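PDB 5XOX: tRNA(His) guanylyltransferase from Saccharomyces cerevisiae, which catalyses the 3'-5' addition of a single guanosine to the -1 position of tRNA(His) and then removes pyrophosphate from the new 5' end. Local coordinates for residues T14-L19 / R92-L97; Y23-I28 / V135-L140; L51-A56 / A114-E119. All blocks are in the same frame, centred on the assembly; numbering follows the deposited sequence.

Contact 1 of 3, residues T14-L19 / R92-L97; sequences THDVIL and RRKDKL. With PO4 (phosphate ion), chain J.
H15 swings its ring to the side of its own backbone N (chi1 -73°), and R93 bends its chain at chi3 (-98°); together these turns lay the R93 guanidinium against one face of the imidazole. NH2 of R93 sits over that face, toward the rim, 3.2 Å from H15 CD2, with the two planes 32° apart. The opposite face of the guanidinium meets a phosphate ion, probably from the crystallisation liquor, whose O1 accepts a weak hydrogen bond from R93 NH1 (3.3 Å); its exact placing against NH2 is doubtful. Behind this polar end the backbones join in a single bridge between V17 and R93. I18 N donates to R92 O at 3.0 Å and nearly straight, while K94 N reaches D16 O only weakly (3.5 Å). Apolar carbons fill in beside these bonds: V17 CG1 lies 3.8 Å from R93 CG, and I18 CD1 rests 3.5 Å from K94 CG. The carboxylates of D16 and D95 also come near each other, which would probably disfavour full charge on both. The R92 guanidinium passes I18, whose CG2 is 3.2 Å from R92 NH1, while NE donates to T87 O. D16 pairs with K94 of the second subunit and K94 with D16 of that subunit, both long and weak. The contact joins the loop before strand 23-30 to the N-terminal end of helix 94-116, where R93 is the N-cap residue, and I18 continues inward onto I24 of that strand.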
# COMPACT_ATOMS: atom_id res chain seq x y z
N THR A 14 -8.20 5.42 3.72
CA THR A 14 -7.49 4.78 2.63
C THR A 14 -8.36 3.79 1.88
O THR A 14 -9.00 2.89 2.44
CB THR A 14 -6.23 4.08 3.12
OG1 THR A 14 -6.49 3.44 4.38
CG2 THR A 14 -5.12 5.09 3.28
N HIS A 15 -8.40 4.03 0.59
CA HIS A 15 -9.28 3.32 -0.29
C HIS A 15 -8.61 2.19 -1.08
O HIS A 15 -9.21 1.67 -2.00
CB HIS A 15 -10.00 4.33 -1.19
CG HIS A 15 -11.05 5.13 -0.47
ND1 HIS A 15 -10.95 5.46 0.87
CD2 HIS A 15 -12.25 5.61 -0.88
CE1 HIS A 15 -12.03 6.13 1.24
NE2 HIS A 15 -12.84 6.23 0.20
N ASP A 16 -7.39 1.82 -0.74
CA ASP A 16 -6.61 0.84 -1.52
C ASP A 16 -7.38 -0.43 -1.91
O ASP A 16 -8.04 -1.07 -1.08
CB ASP A 16 -5.34 0.44 -0.75
CG ASP A 16 -5.57 0.26 0.75
OD1 ASP A 16 -6.72 -0.05 1.14
OD2 ASP A 16 -4.62 0.44 1.54
N VAL A 17 -7.27 -0.75 -3.21
CA VAL A 17 -8.02 -1.83 -3.87
C VAL A 17 -7.11 -2.85 -4.51
O VAL A 17 -5.92 -2.62 -4.62
CB VAL A 17 -8.95 -1.31 -4.95
CG1 VAL A 17 -10.18 -0.73 -4.33
CG2 VAL A 17 -8.24 -0.26 -5.74
N ILE A 18 -7.71 -3.99 -4.89
CA ILE A 18 -7.00 -5.10 -5.54
C ILE A 18 -6.81 -4.87 -7.04
O ILE A 18 -7.74 -4.43 -7.76
CB ILE A 18 -7.72 -6.45 -5.33
CG1 ILE A 18 -7.25 -7.14 -4.05
CG2 ILE A 18 -7.39 -7.35 -6.48
CD1 ILE A 18 -7.70 -6.51 -2.76
N LEU A 19 -5.60 -5.18 -7.50
CA LEU A 19 -5.27 -4.97 -8.89
C LEU A 19 -6.26 -5.69 -9.81
O LEU A 19 -6.61 -6.85 -9.59
CB LEU A 19 -3.84 -5.43 -9.13
CG LEU A 19 -3.27 -5.13 -10.50
CD1 LEU A 19 -2.97 -3.64 -10.65
CD2 LEU A 19 -2.01 -6.02 -10.76
N ARG A 92 -13.88 -3.89 -5.29
CA ARG A 92 -12.56 -4.49 -5.18
C ARG A 92 -11.78 -4.02 -3.95
O ARG A 92 -10.56 -4.00 -3.97
CB ARG A 92 -11.76 -4.17 -6.44
CG ARG A 92 -12.14 -4.95 -7.65
CD ARG A 92 -10.91 -5.71 -8.12
NE ARG A 92 -11.26 -6.80 -9.01
CZ ARG A 92 -10.40 -7.70 -9.48
NH1 ARG A 92 -9.12 -7.65 -9.14
NH2 ARG A 92 -10.84 -8.66 -10.28
N ARG A 93 -12.46 -3.61 -2.89
CA ARG A 93 -11.76 -2.96 -1.79
C ARG A 93 -11.24 -3.98 -0.76
O ARG A 93 -11.99 -4.88 -0.35
CB ARG A 93 -12.64 -1.92 -1.07
CG ARG A 93 -11.87 -0.63 -0.89
CD ARG A 93 -12.43 0.30 0.14
NE ARG A 93 -13.26 1.35 -0.40
CZ ARG A 93 -13.60 2.43 0.30
NH1 ARG A 93 -13.15 2.54 1.55
NH2 ARG A 93 -14.37 3.37 -0.23
N LYS A 94 -9.98 -3.84 -0.35
CA LYS A 94 -9.40 -4.83 0.57
C LYS A 94 -10.25 -4.95 1.84
O LYS A 94 -10.80 -6.03 2.15
CB LYS A 94 -7.99 -4.43 0.99
CG LYS A 94 -7.02 -4.28 -0.14
CD LYS A 94 -5.88 -5.25 0.00
CE LYS A 94 -4.79 -4.78 0.95
NZ LYS A 94 -3.67 -5.81 0.92
N ASP A 95 -10.36 -3.79 2.51
CA ASP A 95 -11.03 -3.64 3.80
C ASP A 95 -12.42 -4.29 3.83
O ASP A 95 -12.74 -5.11 4.72
CB ASP A 95 -11.16 -2.16 4.15
CG ASP A 95 -9.95 -1.33 3.75
OD1 ASP A 95 -8.93 -1.39 4.48
OD2 ASP A 95 -10.03 -0.58 2.75
N LYS A 96 -13.24 -3.90 2.85
CA LYS A 96 -14.60 -4.42 2.75
C LYS A 96 -14.61 -5.93 2.49
O LYS A 96 -15.41 -6.65 3.10
CB LYS A 96 -15.38 -3.67 1.65
CG LYS A 96 -15.83 -2.21 2.02
CD LYS A 96 -16.54 -1.55 0.81
CE LYS A 96 -17.93 -0.96 1.12
NZ LYS A 96 -18.67 -0.62 -0.17
N LEU A 97 -13.72 -6.44 1.64
CA LEU A 97 -13.79 -7.86 1.33
C LEU A 97 -13.44 -8.77 2.52
O LEU A 97 -14.19 -9.71 2.89
CB LEU A 97 -12.90 -8.14 0.14
CG LEU A 97 -13.64 -7.89 -1.16
CD1 LEU A 97 -12.69 -7.85 -2.32
CD2 LEU A 97 -14.61 -9.00 -1.35
P PO4 J . -16.58 3.90 1.86
O1 PO4 J . -15.46 4.77 2.42
O2 PO4 J . -16.40 2.42 2.19
O3 PO4 J . -16.59 4.07 0.35
O4 PO4 J . -17.90 4.32 2.48

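Contact 2 of 3, residues Y23-I28 / V135-L140; sequences YIVVRI and VAYPNL
Y23, V135 and Y137, the residues with most surface covered here, belong to an antiparallel ladder between strands 23-30 and 130-137 of the sheet that, as in other Thg1 enzymes, resembles a polymerase palm. The strand segments run 151° apart with axes 4.8 Å from each other. Y23 and Y137 are a hydrogen-bonded pair: Y137 N gives Y23 O a nearly straight bond of 2.8 Å (175°), whereas Y23 N approaches Y137 O along a more bent path, tilted from the carbonyl plane. Two residues on, V135 N donates to V25 O at 2.9 Å, and V25 N returns a bond to V135 O. The side chains of Y23, V25, V135 and Y137 all lie on one sheet face, where helix 140-171 packs on Y23, V25 and Y137, and R27 NH2 comes obliquely to 4.5 Å from V135 CG2. F12 of the second subunit covers V135 and meets the Y137 ring edge-to-face, and Y137 OH is hydrogen-bonded to V9 O of that subunit, so this face also serves the tetramer. R27 forms a salt bridge with E13 of the second subunit, its side chain about 6 Å from that of the magnesium ligand D29. Within the ladder, V25 CG2 touches the edge of the Y137 ring, 3.5 Å from CE2. With Y23 CG set anti to the carbonyl carbon (chi1 -60°), its ring extends past the strand end until OH lies 3.5 Å from L140 CD1.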
# COMPACT_ATOMS: atom_id res chain seq x y z
N TYR A 23 -7.68 -12.95 -9.74
CA TYR A 23 -8.56 -13.71 -8.87
C TYR A 23 -8.29 -13.29 -7.45
O TYR A 23 -7.17 -12.96 -7.08
CB TYR A 23 -8.36 -15.21 -9.03
CG TYR A 23 -8.63 -15.72 -10.43
CD1 TYR A 23 -9.94 -15.98 -10.86
CD2 TYR A 23 -7.59 -15.87 -11.36
CE1 TYR A 23 -10.20 -16.43 -12.13
CE2 TYR A 23 -7.84 -16.33 -12.64
CZ TYR A 23 -9.15 -16.60 -13.02
OH TYR A 23 -9.41 -17.05 -14.29
N ILE A 24 -9.34 -13.25 -6.65
CA ILE A 24 -9.13 -12.87 -5.27
C ILE A 24 -9.38 -14.06 -4.39
O ILE A 24 -10.20 -14.91 -4.69
CB ILE A 24 -10.00 -11.73 -4.88
CG1 ILE A 24 -9.88 -10.64 -5.94
CG2 ILE A 24 -9.55 -11.18 -3.58
CD1 ILE A 24 -10.69 -9.33 -5.65
N VAL A 25 -8.62 -14.15 -3.30
CA VAL A 25 -8.92 -15.13 -2.29
C VAL A 25 -9.22 -14.41 -1.01
O VAL A 25 -8.47 -13.50 -0.60
CB VAL A 25 -7.79 -16.10 -2.06
CG1 VAL A 25 -8.24 -17.10 -1.04
CG2 VAL A 25 -7.38 -16.80 -3.35
N VAL A 26 -10.30 -14.81 -0.36
CA VAL A 26 -10.53 -14.36 0.99
C VAL A 26 -10.42 -15.55 1.90
O VAL A 26 -11.26 -16.44 1.86
CB VAL A 26 -11.88 -13.68 1.17
CG1 VAL A 26 -12.04 -13.29 2.62
CG2 VAL A 26 -11.97 -12.43 0.27
N ARG A 27 -9.36 -15.55 2.72
CA ARG A 27 -9.13 -16.66 3.65
C ARG A 27 -9.51 -16.26 5.08
O ARG A 27 -9.25 -15.14 5.54
CB ARG A 27 -7.67 -17.12 3.61
CG ARG A 27 -7.52 -18.57 4.06
CD ARG A 27 -6.09 -18.97 4.34
NE ARG A 27 -5.19 -18.60 3.25
CZ ARG A 27 -4.12 -17.81 3.39
NH1 ARG A 27 -3.80 -17.32 4.58
NH2 ARG A 27 -3.35 -17.54 2.33
N ILE A 28 -10.14 -17.21 5.77
CA ILE A 28 -10.67 -17.02 7.12
C ILE A 28 -10.08 -18.03 8.11
O ILE A 28 -10.28 -19.24 7.95
CB ILE A 28 -12.17 -17.17 7.10
CG1 ILE A 28 -12.79 -16.29 6.03
CG2 ILE A 28 -12.75 -16.81 8.44
CD1 ILE A 28 -14.29 -16.32 6.10
N VAL A 135 -5.97 -11.98 -0.89
CA VAL A 135 -4.78 -12.21 -1.72
C VAL A 135 -5.08 -12.17 -3.19
O VAL A 135 -6.08 -12.74 -3.64
CB VAL A 135 -4.09 -13.54 -1.40
CG1 VAL A 135 -2.77 -13.59 -2.14
CG2 VAL A 135 -3.83 -13.69 0.13
N ALA A 136 -4.22 -11.50 -3.95
CA ALA A 136 -4.46 -11.38 -5.39
C ALA A 136 -3.67 -12.40 -6.21
O ALA A 136 -2.45 -12.54 -6.06
CB ALA A 136 -4.14 -10.00 -5.86
N TYR A 137 -4.36 -13.12 -7.07
CA TYR A 137 -3.69 -14.05 -7.96
C TYR A 137 -3.87 -13.69 -9.43
O TYR A 137 -4.98 -13.71 -9.97
CB TYR A 137 -4.16 -15.45 -7.64
CG TYR A 137 -3.64 -15.87 -6.31
CD1 TYR A 137 -2.33 -16.25 -6.19
CD2 TYR A 137 -4.45 -15.89 -5.17
CE1 TYR A 137 -1.80 -16.65 -4.97
CE2 TYR A 137 -3.93 -16.30 -3.94
CZ TYR A 137 -2.60 -16.67 -3.85
OH TYR A 137 -2.02 -17.09 -2.67
N PRO A 138 -2.77 -13.36 -10.09
CA PRO A 138 -2.86 -12.79 -11.43
C PRO A 138 -3.32 -13.76 -12.49
O PRO A 138 -3.77 -13.31 -13.55
CB PRO A 138 -1.44 -12.29 -11.69
CG PRO A 138 -0.59 -13.15 -10.81
CD PRO A 138 -1.39 -13.57 -9.64
N ASN A 139 -3.24 -15.06 -12.21
CA ASN A 139 -3.67 -16.03 -13.21
C ASN A 139 -4.10 -17.38 -12.67
O ASN A 139 -3.75 -17.80 -11.55
CB ASN A 139 -2.57 -16.28 -14.23
CG ASN A 139 -1.23 -16.43 -13.61
OD1 ASN A 139 -0.99 -17.37 -12.84
ND2 ASN A 139 -0.33 -15.51 -13.93
N LEU A 140 -4.83 -18.07 -13.54
CA LEU A 140 -5.55 -19.27 -13.19
C LEU A 140 -4.57 -20.28 -12.67
O LEU A 140 -4.87 -20.95 -11.69
CB LEU A 140 -6.31 -19.83 -14.39
CG LEU A 140 -7.40 -20.86 -14.10
CD1 LEU A 140 -8.44 -20.20 -13.22
CD2 LEU A 140 -8.08 -21.33 -15.38

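Contact 3 of 3, residues L51-A56 / A114-E119; sequences LKLMNA and AKFFPE
Helix 48-64, which helps line the GTP pocket, is covered here by the C-terminal end of helix 94-116, with F116 as the main covering residue. Its ring lies flat on the helix backbone: L53 CA stands 3.4 Å from the ring centroid and only 6° off the normal, a CH-pi contact over the centre of the face. The ring's CG is 3.5 Å from L53 CB, and its far corner, CZ, reaches A56 CB at 3.8 Å, with the K52 carbonyl oxygen approaching obliquely. F116 CG is turned to the side of the backbone N (chi1 -70°), which sends the ring out from its own helix toward this surface. An alanine here is likely to strip the L53 backbone and A56 methyl of their aromatic cover and open a gap between the helices. F117, the first residue to leave helical geometry, brings its ring edge in plane against L53: CE2 of F117 is 3.8 Å from L53 CD2. F117 also meets the rings of W113 and F42, and its side chain is about 4 Å from that of D47, a GTP-binding residue. L51 of helix 48-64 touches GTP itself. This aromatic-aliphatic helix-helix interface, extended by F117 just past the helix end, is consistent with a second shell to the nucleotide pocket.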
# COMPACT_ATOMS: atom_id res chain seq x y z
N LEU A 51 -16.72 -29.24 11.71
CA LEU A 51 -16.44 -29.15 10.29
C LEU A 51 -17.72 -28.83 9.48
O LEU A 51 -17.69 -28.01 8.57
CB LEU A 51 -15.81 -30.45 9.79
CG LEU A 51 -14.29 -30.62 9.81
CD1 LEU A 51 -13.69 -29.87 8.63
CD2 LEU A 51 -13.63 -30.22 11.12
N LYS A 52 -18.83 -29.46 9.83
CA LYS A 52 -20.07 -29.25 9.07
C LYS A 52 -20.71 -27.89 9.42
O LYS A 52 -21.50 -27.35 8.64
CB LYS A 52 -21.06 -30.38 9.33
CG LYS A 52 -21.05 -31.51 8.31
CD LYS A 52 -22.10 -32.56 8.69
CE LYS A 52 -21.91 -33.12 10.10
NZ LYS A 52 -22.99 -34.10 10.49
N LEU A 53 -20.39 -27.37 10.60
CA LEU A 53 -20.81 -26.03 10.98
C LEU A 53 -20.09 -25.07 10.07
O LEU A 53 -20.71 -24.26 9.35
CB LEU A 53 -20.51 -25.76 12.46
CG LEU A 53 -20.33 -24.34 12.98
CD1 LEU A 53 -21.58 -23.63 12.74
CD2 LEU A 53 -20.10 -24.37 14.48
N MET A 54 -18.77 -25.19 10.07
CA MET A 54 -17.93 -24.40 9.19
C MET A 54 -18.45 -24.48 7.79
O MET A 54 -18.56 -23.47 7.08
CB MET A 54 -16.51 -24.90 9.28
CG MET A 54 -15.86 -24.52 10.60
SD MET A 54 -15.10 -22.88 10.51
CE MET A 54 -13.99 -23.11 9.10
N ASN A 55 -18.83 -25.67 7.39
CA ASN A 55 -19.30 -25.83 6.04
C ASN A 55 -20.61 -25.07 5.81
O ASN A 55 -20.72 -24.36 4.81
CB ASN A 55 -19.43 -27.31 5.73
CG ASN A 55 -18.10 -27.94 5.39
OD1 ASN A 55 -17.04 -27.31 5.55
ND2 ASN A 55 -18.12 -29.20 5.00
N ALA A 56 -21.58 -25.16 6.72
CA ALA A 56 -22.88 -24.52 6.47
C ALA A 56 -22.72 -23.01 6.33
O ALA A 56 -23.43 -22.36 5.53
CB ALA A 56 -23.90 -24.84 7.58
N ALA A 114 -26.01 -23.32 17.73
CA ALA A 114 -27.17 -23.99 18.33
C ALA A 114 -27.44 -25.33 17.62
O ALA A 114 -27.58 -26.38 18.28
CB ALA A 114 -28.42 -23.07 18.26
N LYS A 115 -27.49 -25.29 16.29
CA LYS A 115 -27.85 -26.48 15.51
C LYS A 115 -26.76 -27.50 15.64
O LYS A 115 -27.02 -28.65 15.98
CB LYS A 115 -28.11 -26.16 14.02
CG LYS A 115 -28.53 -27.41 13.18
CD LYS A 115 -29.60 -27.08 12.09
CE LYS A 115 -31.00 -26.85 12.75
NZ LYS A 115 -32.17 -26.56 11.87
N PHE A 116 -25.53 -27.09 15.40
CA PHE A 116 -24.48 -28.09 15.40
C PHE A 116 -24.04 -28.63 16.78
O PHE A 116 -23.57 -29.76 16.88
CB PHE A 116 -23.30 -27.52 14.64
CG PHE A 116 -23.56 -27.40 13.18
CD1 PHE A 116 -23.34 -28.49 12.34
CD2 PHE A 116 -24.10 -26.25 12.64
CE1 PHE A 116 -23.59 -28.40 10.99
CE2 PHE A 116 -24.36 -26.16 11.29
CZ PHE A 116 -24.10 -27.24 10.46
N PHE A 117 -24.22 -27.84 17.83
CA PHE A 117 -23.82 -28.30 19.16
C PHE A 117 -24.86 -28.04 20.26
O PHE A 117 -24.67 -27.18 21.12
CB PHE A 117 -22.51 -27.66 19.58
CG PHE A 117 -21.39 -27.94 18.65
CD1 PHE A 117 -20.64 -29.09 18.80
CD2 PHE A 117 -21.08 -27.08 17.63
CE1 PHE A 117 -19.60 -29.37 17.95
CE2 PHE A 117 -20.04 -27.35 16.77
CZ PHE A 117 -19.30 -28.50 16.93
N PRO A 118 -25.93 -28.81 20.24
CA PRO A 118 -26.89 -28.69 21.33
C PRO A 118 -26.24 -29.13 22.65
O PRO A 118 -26.71 -28.76 23.72
CB PRO A 118 -28.01 -29.64 20.90
CG PRO A 118 -27.76 -29.88 19.42
CD PRO A 118 -26.30 -29.87 19.30
N GLU A 119 -25.14 -29.88 22.54
CA GLU A 119 -24.40 -30.39 23.70
C GLU A 119 -23.94 -29.30 24.66
O GLU A 119 -24.39 -29.23 25.80
CB GLU A 119 -23.16 -31.15 23.22
CG GLU A 119 -23.39 -31.98 21.98
CD GLU A 119 -22.66 -33.31 22.02
OE1 GLU A 119 -22.46 -33.85 23.13
OE2 GLU A 119 -22.27 -33.81 20.94

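Overall arrangement
From the N terminus, the loop 14-19 comes first and contact 1 joins it to the start of helix 94-116, closing a span of 72 residues. Strand 23-30 follows inside that span, yet its partner, strand 130-137, lies beyond it, so contacts 1 and 2 cross; they touch where I18 CG2 packs 3.9 Å from I24 CD1. Contact 3 begins on helix 48-64 and ends at the far end of helix 94-116: it nests within the loop of contact 2 and crosses contact 1. Contacts 1 and 3 therefore hold opposite ends of one helix, their centres about 32 Å apart. Contacts 1 and 2 also meet the second subunit, whereas contact 3 borders the GTP pocket.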